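Local coordinates for hypothetical protein SMU.776 (PDB 2B78) that is of unknown function but probably acts as an S-adenosylmethionine-dependent methyltransferase, perhaps on RNA, at residues 93-101 and 111-119; 140-151 and 163-171. All blocks are in the same frame, centred on the assembly; numbering follows the deposited sequence.

In the fold
Contacts 1 and 2 lie at the two ends of one mixed five-stranded sheet, whose order is 96-101, 110-115, 118-123, 148-153, 162-165. Contact 1 pairs the first two strands and contact 2 the last two, and strand 118-123 bridges them; their centres are about 12 Å apart. Along this seam Asp117 O lies 2.8 Å from Leu147 N and Val119 O 3.0 Å from Tyr150 N, both probable hydrogen bonds, while Val119 packs on Ala149 and Phe146. Helix 132-142 lies against one face, where Phe139 touches residues of both contacts. Both are away from the residues that bind S-adenosyl-L-homocysteine, such as Asp242 and Asp271.

Contact 1 of 2, residues 93-101 and 111-119; sequences LTTAYRLFN and TIDCYGDFV
Arg98 grips Asp113 side-on: NE reaches OD1 at 2.6 Å, almost straight, and NH2 reaches OD2 at 3.0 Å on its syn lone pair. The guanidinium and carboxylate are nearly coplanar, planes 24° apart, as suits two bonds formed together. The third nitrogen, NH1, donates to Asn101 OD1, so three hydrogen bonds, all near its plane, fix the rotation of the guanidinium while Thr111 lays its CB over one face. With CG anti to the backbone N (chi1 175°), the bend at chi3 brings the guanidinium over toward Thr111 and Asp113.

On the other face of the sheet, the short Cys114 side chain sets its polarisable SG over the Tyr97 ring, 3.6 Å from the centroid, a sulfur-aromatic contact. Leu99 CD1 packs on Cys114 CB at 3.8 Å, and Phe139 of helix 132-142 touches both Leu99 and Ile112, an apolar setting that suits these branched side chains.

Outside the pair, Asp365 accepts from the Arg98 backbone N, and Phe366 touches the arginine side chain. Behind these groups stands the backbone: Ile112 O accepts from both Leu99 N (2.7 Å) and Phe100 N (3.1 Å), the classic beta bulge of an antiparallel hairpin.

Contact 2 of 2, residues 140-151 and 163-171; sequences RQVYPNFLGAYE and AHLYGQEAP
Strands 148-151 and 163-165 run antiparallel, their axes 4.2 Å apart at closest approach and inclined at 138°, with Leu165 N and Tyr166 N both donating to Ala149 O from the same face of its carbonyl plane. Arg140, in the last turn of helix 132-142, lays its guanidinium flat on one face of the Tyr166 ring, planes 8° apart, with CZ 4.1 Å from the ring centroid and CD over the ring centre; a bend at chi3 turns the chain along the ring. Ala149 CB, a compact methyl, sits centrally on the opposite face, 3.5 Å from the centroid, a CH-pi contact. The phenol OH is linked by a water to Tyr143 O.

This is a beta hairpin with a classic bulge at Leu165 and Tyr166, forming an end of the five-stranded sheet and tied to the preceding helix by the arginine-tyrosine stack.

Tyr150 OH works both ways: it donates to Glu169 OE2 at 2.5 Å, from above the carboxylate plane, and accepts from Ala170 N at 2.7 Å near the ring plane. A phenol suits this double role, tying the chain beyond the hairpin back to the strand. His164 turns an edge to one face of the Tyr150 ring, planes at 62°, while its NE2 donates to Gly167 O. Glu151 OE1 pairs with Arg132 and Trp123, and Leu165 CD1 packs across the same carboxylate, 3.7 Å from OE2.

Contact 1 of 2, residues 93-101 and 111-119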
loop_
_atom_site.group_PDB
_atom_site.type_symbol
_atom_site.label_atom_id
_atom_site.label_comp_id
_atom_site.label_asym_id
_atom_site.label_seq_id
_atom_site.Cartn_x
_atom_site.Cartn_y
_atom_site.Cartn_z
ATOM N N LEU A 93 -12.648 -15.578 5.183
ATOM C CA LEU A 93 -11.436 -16.091 4.527
ATOM C C LEU A 93 -10.347 -15.035 4.625
ATOM O O LEU A 93 -9.158 -15.348 4.554
ATOM C CB LEU A 93 -11.693 -16.387 3.046
ATOM C CG LEU A 93 -12.480 -17.649 2.680
ATOM C CD1 LEU A 93 -12.707 -17.674 1.175
ATOM C CD2 LEU A 93 -11.719 -18.887 3.131
ATOM N N THR A 94 -10.772 -13.780 4.761
ATOM C CA THR A 94 -9.859 -12.641 4.881
ATOM C C THR A 94 -10.303 -11.793 6.061
ATOM O O THR A 94 -11.346 -11.151 6.002
ATOM C CB THR A 94 -9.892 -11.787 3.610
ATOM O OG1 THR A 94 -9.266 -12.512 2.548
ATOM C CG2 THR A 94 -9.164 -10.456 3.835
ATOM N N THR A 95 -9.507 -11.782 7.127
ATOM C CA THR A 95 -9.872 -11.036 8.320
ATOM C C THR A 95 -9.076 -9.753 8.501
ATOM O O THR A 95 -9.208 -9.069 9.515
ATOM C CB THR A 95 -9.729 -11.911 9.584
ATOM O OG1 THR A 95 -8.354 -12.273 9.781
ATOM C CG2 THR A 95 -10.563 -13.173 9.435
ATOM N N ALA A 96 -8.259 -9.417 7.512
ATOM C CA ALA A 96 -7.484 -8.187 7.577
ATOM C C ALA A 96 -7.638 -7.515 6.224
ATOM O O ALA A 96 -7.307 -8.105 5.201
ATOM C CB ALA A 96 -6.003 -8.485 7.872
ATOM N N TYR A 97 -8.162 -6.294 6.220
ATOM C CA TYR A 97 -8.362 -5.543 4.986
ATOM C C TYR A 97 -8.523 -4.071 5.326
ATOM O O TYR A 97 -8.635 -3.711 6.500
ATOM C CB TYR A 97 -9.589 -6.068 4.229
ATOM C CG TYR A 97 -10.888 -6.019 5.013
ATOM C CD1 TYR A 97 -11.767 -4.944 4.879
ATOM C CD2 TYR A 97 -11.233 -7.045 5.900
ATOM C CE1 TYR A 97 -12.955 -4.894 5.605
ATOM C CE2 TYR A 97 -12.420 -6.999 6.635
ATOM C CZ TYR A 97 -13.272 -5.923 6.481
ATOM O OH TYR A 97 -14.438 -5.866 7.214
ATOM N N ARG A 98 -8.535 -3.207 4.317
ATOM C CA ARG A 98 -8.656 -1.776 4.585
ATOM C C ARG A 98 -10.096 -1.272 4.710
ATOM O O ARG A 98 -10.931 -1.538 3.846
ATOM C CB ARG A 98 -7.912 -0.974 3.516
ATOM C CG ARG A 98 -8.078 0.540 3.652
ATOM C CD ARG A 98 -6.868 1.289 3.122
ATOM N NE ARG A 98 -5.690 1.045 3.949
ATOM C CZ ARG A 98 -4.521 1.655 3.790
ATOM N NH1 ARG A 98 -4.359 2.556 2.831
ATOM N NH2 ARG A 98 -3.511 1.358 4.596
ATOM N N LEU A 99 -10.365 -0.524 5.781
ATOM C CA LEU A 99 -11.699 0.029 6.040
ATOM C C LEU A 99 -11.913 1.430 5.464
ATOM O O LEU A 99 -13.038 1.801 5.108
ATOM C CB LEU A 99 -11.960 0.070 7.554
ATOM C CG LEU A 99 -11.943 -1.253 8.326
ATOM C CD1 LEU A 99 -12.215 -0.982 9.811
ATOM C CD2 LEU A 99 -12.999 -2.208 7.768
ATOM N N PHE A 100 -10.836 2.207 5.362
ATOM C CA PHE A 100 -10.929 3.581 4.864
ATOM C C PHE A 100 -9.626 3.930 4.164
ATOM O O PHE A 100 -8.548 3.713 4.715
ATOM C CB PHE A 100 -11.157 4.534 6.043
ATOM C CG PHE A 100 -11.773 5.851 5.656
ATOM C CD1 PHE A 100 -13.155 5.993 5.583
ATOM C CD2 PHE A 100 -10.969 6.949 5.354
ATOM C CE1 PHE A 100 -13.729 7.210 5.217
ATOM C CE2 PHE A 100 -11.533 8.165 4.984
ATOM C CZ PHE A 100 -12.917 8.295 4.916
ATOM N N ASN A 101 -9.714 4.473 2.954
ATOM C CA ASN A 101 -8.504 4.804 2.206
ATOM C C ASN A 101 -8.470 6.206 1.631
ATOM O O ASN A 101 -8.720 6.411 0.443
ATOM C CB ASN A 101 -8.299 3.788 1.078
ATOM C CG ASN A 101 -6.925 3.896 0.435
ATOM O OD1 ASN A 101 -5.897 3.999 1.124
ATOM N ND2 ASN A 101 -6.897 3.852 -0.894
ATOM N N THR A 111 -6.232 6.737 6.794
ATOM C CA THR A 111 -6.491 5.372 6.354
ATOM C C THR A 111 -6.765 4.598 7.638
ATOM O O THR A 111 -6.267 4.955 8.713
ATOM C CB THR A 111 -5.295 4.694 5.588
ATOM O OG1 THR A 111 -4.201 4.469 6.482
ATOM C CG2 THR A 111 -4.830 5.564 4.430
ATOM N N ILE A 112 -7.582 3.559 7.533
ATOM C CA ILE A 112 -7.908 2.736 8.686
ATOM C C ILE A 112 -7.956 1.297 8.206
ATOM O O ILE A 112 -8.654 0.967 7.240
ATOM C CB ILE A 112 -9.283 3.083 9.279
ATOM C CG1 ILE A 112 -9.361 4.579 9.598
ATOM C CG2 ILE A 112 -9.528 2.231 10.534
ATOM C CD1 ILE A 112 -10.733 5.039 10.046
ATOM N N ASP A 113 -7.201 0.438 8.872
ATOM C CA ASP A 113 -7.183 -0.965 8.499
ATOM C C ASP A 113 -7.719 -1.804 9.642
ATOM O O ASP A 113 -7.654 -1.409 10.807
ATOM C CB ASP A 113 -5.753 -1.427 8.185
ATOM C CG ASP A 113 -5.151 -0.707 6.993
ATOM O OD1 ASP A 113 -5.787 -0.710 5.919
ATOM O OD2 ASP A 113 -4.036 -0.153 7.125
ATOM N N CYS A 114 -8.282 -2.956 9.312
ATOM C CA CYS A 114 -8.742 -3.830 10.358
ATOM C C CYS A 114 -7.858 -5.061 10.263
ATOM O O CYS A 114 -7.585 -5.573 9.165
ATOM C CB CYS A 114 -10.221 -4.178 10.182
ATOM S SG CYS A 114 -10.592 -5.395 8.928
ATOM N N TYR A 115 -7.368 -5.496 11.417
ATOM C CA TYR A 115 -6.514 -6.664 11.526
ATOM C C TYR A 115 -7.158 -7.575 12.551
ATOM O O TYR A 115 -6.846 -7.501 13.735
ATOM C CB TYR A 115 -5.119 -6.258 12.007
ATOM C CG TYR A 115 -4.200 -5.720 10.932
ATOM C CD1 TYR A 115 -3.324 -6.571 10.246
ATOM C CD2 TYR A 115 -4.187 -4.362 10.608
ATOM C CE1 TYR A 115 -2.447 -6.074 9.264
ATOM C CE2 TYR A 115 -3.322 -3.862 9.626
ATOM C CZ TYR A 115 -2.455 -4.726 8.967
ATOM O OH TYR A 115 -1.568 -4.224 8.036
ATOM N N GLY A 116 -8.066 -8.435 12.103
ATOM C CA GLY A 116 -8.727 -9.322 13.040
ATOM C C GLY A 116 -9.665 -8.544 13.944
ATOM O O GLY A 116 -10.591 -7.882 13.470
ATOM N N ASP A 117 -9.416 -8.607 15.248
ATOM C CA ASP A 117 -10.256 -7.907 16.219
ATOM C C ASP A 117 -9.790 -6.492 16.555
ATOM O O ASP A 117 -10.416 -5.807 17.362
ATOM C CB ASP A 117 -10.343 -8.716 17.510
ATOM C CG ASP A 117 -11.053 -10.040 17.321
ATOM O OD1 ASP A 117 -12.196 -10.038 16.810
ATOM O OD2 ASP A 117 -10.469 -11.080 17.687
ATOM N N PHE A 118 -8.704 -6.055 15.930
ATOM C CA PHE A 118 -8.152 -4.731 16.185
ATOM C C PHE A 118 -8.101 -3.862 14.933
ATOM O O PHE A 118 -8.065 -4.370 13.809
ATOM C CB PHE A 118 -6.745 -4.879 16.772
ATOM C CG PHE A 118 -6.718 -5.586 18.097
ATOM C CD1 PHE A 118 -6.862 -4.876 19.285
ATOM C CD2 PHE A 118 -6.587 -6.973 18.156
ATOM C CE1 PHE A 118 -6.880 -5.539 20.514
ATOM C CE2 PHE A 118 -6.604 -7.642 19.379
ATOM C CZ PHE A 118 -6.750 -6.920 20.556
ATOM N N VAL A 119 -8.109 -2.548 15.129
ATOM C CA VAL A 119 -8.043 -1.626 14.008
ATOM C C VAL A 119 -6.770 -0.807 14.080
ATOM O O VAL A 119 -6.178 -0.646 15.157
ATOM C CB VAL A 119 -9.258 -0.677 13.969
ATOM C CG1 VAL A 119 -10.503 -1.476 13.694
ATOM C CG2 VAL A 119 -9.395 0.080 15.282
HETATM O O HOH W 1 -11.655 -8.596 10.917
#

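Contact 2 of 2, residues 140-151 and 163-171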
loop_
_atom_site.group_PDB
_atom_site.type_symbol
_atom_site.label_atom_id
_atom_site.label_comp_id
_atom_site.label_asym_id
_atom_site.label_seq_id
_atom_site.Cartn_x
_atom_site.Cartn_y
_atom_site.Cartn_z
ATOM N N ARG A 140 -15.647 4.904 16.390
ATOM C CA ARG A 140 -16.098 3.959 17.396
ATOM C C ARG A 140 -17.610 3.788 17.412
ATOM O O ARG A 140 -18.107 2.723 17.765
ATOM C CB ARG A 140 -15.588 4.361 18.783
ATOM C CG ARG A 140 -14.075 4.269 18.899
ATOM C CD ARG A 140 -13.575 4.627 20.294
ATOM N NE ARG A 140 -13.735 3.537 21.257
ATOM C CZ ARG A 140 -13.374 3.617 22.536
ATOM N NH1 ARG A 140 -12.835 4.737 23.003
ATOM N NH2 ARG A 140 -13.540 2.579 23.350
ATOM N N GLN A 141 -18.354 4.817 17.025
ATOM C CA GLN A 141 -19.808 4.672 17.010
ATOM C C GLN A 141 -20.240 3.796 15.835
ATOM O O GLN A 141 -21.127 2.948 15.964
ATOM C CB GLN A 141 -20.508 6.031 16.906
ATOM C CG GLN A 141 -22.023 5.884 16.817
ATOM C CD GLN A 141 -22.772 7.202 16.747
ATOM O OE1 GLN A 141 -22.572 8.086 17.573
ATOM N NE2 GLN A 141 -23.663 7.325 15.768
ATOM N N VAL A 142 -19.599 3.994 14.688
ATOM C CA VAL A 142 -19.930 3.236 13.488
ATOM C C VAL A 142 -19.431 1.790 13.543
ATOM O O VAL A 142 -20.101 0.877 13.050
ATOM C CB VAL A 142 -19.366 3.948 12.235
ATOM C CG1 VAL A 142 -19.661 3.131 10.972
ATOM C CG2 VAL A 142 -19.977 5.344 12.132
ATOM N N TYR A 143 -18.261 1.589 14.149
ATOM C CA TYR A 143 -17.663 0.253 14.293
ATOM C C TYR A 143 -17.415 0.035 15.779
ATOM O O TYR A 143 -16.274 0.074 16.235
ATOM C CB TYR A 143 -16.322 0.189 13.558
ATOM C CG TYR A 143 -16.418 0.053 12.054
ATOM C CD1 TYR A 143 -16.653 -1.191 11.461
ATOM C CD2 TYR A 143 -16.222 1.151 11.224
ATOM C CE1 TYR A 143 -16.682 -1.338 10.077
ATOM C CE2 TYR A 143 -16.247 1.017 9.830
ATOM C CZ TYR A 143 -16.473 -0.232 9.268
ATOM O OH TYR A 143 -16.459 -0.380 7.904
ATOM N N PRO A 144 -18.483 -0.201 16.556
ATOM C CA PRO A 144 -18.395 -0.413 18.003
ATOM C C PRO A 144 -17.839 -1.737 18.513
ATOM O O PRO A 144 -17.483 -1.835 19.687
ATOM C CB PRO A 144 -19.837 -0.214 18.455
ATOM C CG PRO A 144 -20.598 -0.843 17.316
ATOM C CD PRO A 144 -19.888 -0.250 16.109
ATOM N N ASN A 145 -17.734 -2.735 17.637
ATOM C CA ASN A 145 -17.302 -4.062 18.055
ATOM C C ASN A 145 -15.825 -4.470 18.008
ATOM O O ASN A 145 -15.500 -5.633 18.261
ATOM C CB ASN A 145 -18.150 -5.106 17.319
ATOM C CG ASN A 145 -19.647 -4.873 17.504
ATOM O OD1 ASN A 145 -20.090 -4.435 18.566
ATOM N ND2 ASN A 145 -20.431 -5.176 16.474
ATOM N N PHE A 146 -14.927 -3.550 17.677
ATOM C CA PHE A 146 -13.515 -3.912 17.663
ATOM C C PHE A 146 -13.028 -3.937 19.111
ATOM O O PHE A 146 -13.516 -3.175 19.943
ATOM C CB PHE A 146 -12.710 -2.911 16.831
ATOM C CG PHE A 146 -12.812 -3.153 15.351
ATOM C CD1 PHE A 146 -12.258 -4.298 14.784
ATOM C CD2 PHE A 146 -13.473 -2.256 14.530
ATOM C CE1 PHE A 146 -12.367 -4.543 13.421
ATOM C CE2 PHE A 146 -13.586 -2.494 13.164
ATOM C CZ PHE A 146 -13.033 -3.637 12.611
ATOM N N LEU A 147 -12.077 -4.814 19.410
ATOM C CA LEU A 147 -11.558 -4.939 20.771
ATOM C C LEU A 147 -10.581 -3.837 21.164
ATOM O O LEU A 147 -10.474 -3.474 22.343
ATOM C CB LEU A 147 -10.868 -6.294 20.942
ATOM C CG LEU A 147 -11.673 -7.545 20.592
ATOM C CD1 LEU A 147 -10.809 -8.760 20.867
ATOM C CD2 LEU A 147 -12.960 -7.602 21.406
ATOM N N GLY A 148 -9.858 -3.311 20.182
ATOM C CA GLY A 148 -8.891 -2.268 20.459
ATOM C C GLY A 148 -8.402 -1.599 19.196
ATOM O O GLY A 148 -8.747 -2.027 18.089
ATOM N N ALA A 149 -7.594 -0.551 19.355
ATOM C CA ALA A 149 -7.065 0.190 18.219
ATOM C C ALA A 149 -5.671 0.747 18.464
ATOM O O ALA A 149 -5.290 1.059 19.601
ATOM C CB ALA A 149 -8.011 1.337 17.858
ATOM N N TYR A 150 -4.928 0.878 17.368
ATOM C CA TYR A 150 -3.577 1.414 17.366
ATOM C C TYR A 150 -3.515 2.481 16.289
ATOM O O TYR A 150 -4.404 2.562 15.439
ATOM C CB TYR A 150 -2.574 0.311 17.052
ATOM C CG TYR A 150 -2.394 -0.641 18.194
ATOM C CD1 TYR A 150 -1.362 -0.460 19.123
ATOM C CD2 TYR A 150 -3.283 -1.695 18.385
ATOM C CE1 TYR A 150 -1.227 -1.314 20.217
ATOM C CE2 TYR A 150 -3.158 -2.550 19.473
ATOM C CZ TYR A 150 -2.129 -2.352 20.383
ATOM O OH TYR A 150 -2.016 -3.194 21.468
ATOM N N GLU A 151 -2.470 3.296 16.324
ATOM C CA GLU A 151 -2.315 4.354 15.339
ATOM C C GLU A 151 -0.870 4.517 14.884
ATOM O O GLU A 151 0.058 4.293 15.659
ATOM C CB GLU A 151 -2.814 5.684 15.915
ATOM C CG GLU A 151 -1.924 6.260 17.023
ATOM C CD GLU A 151 -2.495 7.525 17.637
ATOM O OE1 GLU A 151 -3.244 8.240 16.943
ATOM O OE2 GLU A 151 -2.187 7.813 18.816
ATOM N N ALA A 163 1.494 3.853 18.378
ATOM C CA ALA A 163 0.972 3.889 19.741
ATOM C C ALA A 163 -0.390 3.223 19.878
ATOM O O ALA A 163 -1.168 3.178 18.923
ATOM C CB ALA A 163 0.884 5.343 20.219
ATOM N N HIS A 164 -0.667 2.691 21.067
ATOM C CA HIS A 164 -1.956 2.081 21.349
ATOM C C HIS A 164 -2.906 3.274 21.392
ATOM O O HIS A 164 -2.545 4.321 21.939
ATOM C CB HIS A 164 -1.915 1.356 22.698
ATOM C CG HIS A 164 -3.242 0.823 23.138
ATOM N ND1 HIS A 164 -3.984 -0.052 22.374
ATOM C CD2 HIS A 164 -3.977 1.068 24.249
ATOM C CE1 HIS A 164 -5.121 -0.318 22.991
ATOM N NE2 HIS A 164 -5.142 0.349 24.131
ATOM N N LEU A 165 -4.096 3.135 20.806
ATOM C CA LEU A 165 -5.058 4.245 20.746
ATOM C C LEU A 165 -6.255 4.136 21.681
ATOM O O LEU A 165 -6.551 5.081 22.419
ATOM C CB LEU A 165 -5.566 4.430 19.311
ATOM C CG LEU A 165 -6.478 5.643 19.087
ATOM C CD1 LEU A 165 -5.738 6.912 19.489
ATOM C CD2 LEU A 165 -6.919 5.712 17.622
ATOM N N TYR A 166 -6.962 3.009 21.637
ATOM C CA TYR A 166 -8.103 2.825 22.531
ATOM C C TYR A 166 -8.449 1.359 22.707
ATOM O O TYR A 166 -8.009 0.515 21.929
ATOM C CB TYR A 166 -9.333 3.612 22.038
ATOM C CG TYR A 166 -10.024 3.101 20.779
ATOM C CD1 TYR A 166 -10.660 1.860 20.755
ATOM C CD2 TYR A 166 -10.071 3.883 19.623
ATOM C CE1 TYR A 166 -11.330 1.412 19.615
ATOM C CE2 TYR A 166 -10.739 3.443 18.476
ATOM C CZ TYR A 166 -11.365 2.204 18.486
ATOM O OH TYR A 166 -12.038 1.770 17.373
ATOM N N GLY A 167 -9.228 1.057 23.742
ATOM C CA GLY A 167 -9.629 -0.318 23.987
ATOM C C GLY A 167 -8.555 -1.246 24.526
ATOM O O GLY A 167 -7.606 -0.814 25.180
ATOM N N GLN A 168 -8.721 -2.537 24.252
ATOM C CA GLN A 168 -7.778 -3.556 24.703
ATOM C C GLN A 168 -6.468 -3.497 23.932
ATOM O O GLN A 168 -6.398 -2.920 22.845
ATOM C CB GLN A 168 -8.373 -4.956 24.522
ATOM C CG GLN A 168 -9.392 -5.389 25.566
ATOM C CD GLN A 168 -10.064 -6.704 25.194
ATOM O OE1 GLN A 168 -9.408 -7.650 24.760
ATOM N NE2 GLN A 168 -11.379 -6.764 25.362
ATOM N N GLU A 169 -5.427 -4.090 24.505
ATOM C CA GLU A 169 -4.129 -4.147 23.850
ATOM C C GLU A 169 -4.140 -5.445 23.053
ATOM O O GLU A 169 -4.851 -6.389 23.403
ATOM C CB GLU A 169 -2.998 -4.194 24.887
ATOM C CG GLU A 169 -2.652 -2.860 25.527
ATOM C CD GLU A 169 -1.609 -2.071 24.749
ATOM O OE1 GLU A 169 -1.331 -0.919 25.149
ATOM O OE2 GLU A 169 -1.060 -2.591 23.745
ATOM N N ALA A 170 -3.360 -5.491 21.979
ATOM C CA ALA A 170 -3.277 -6.677 21.140
ATOM C C ALA A 170 -1.963 -7.385 21.427
ATOM O O ALA A 170 -1.024 -6.775 21.933
ATOM C CB ALA A 170 -3.335 -6.277 19.660
ATOM N N PRO A 171 -1.881 -8.692 21.129
ATOM C CA PRO A 171 -0.616 -9.381 21.386
ATOM C C PRO A 171 0.409 -8.666 20.514
ATOM O O PRO A 171 0.052 -8.166 19.445
ATOM C CB PRO A 171 -0.893 -10.801 20.899
ATOM C CG PRO A 171 -2.355 -10.971 21.184
ATOM C CD PRO A 171 -2.929 -9.644 20.716
HETATM O O HOH W 2 -14.059 -0.080 17.842
HETATM O O HOH W 3 0.458 -4.539 20.744
HETATM O O HOH W 4 -2.169 7.130 21.525
#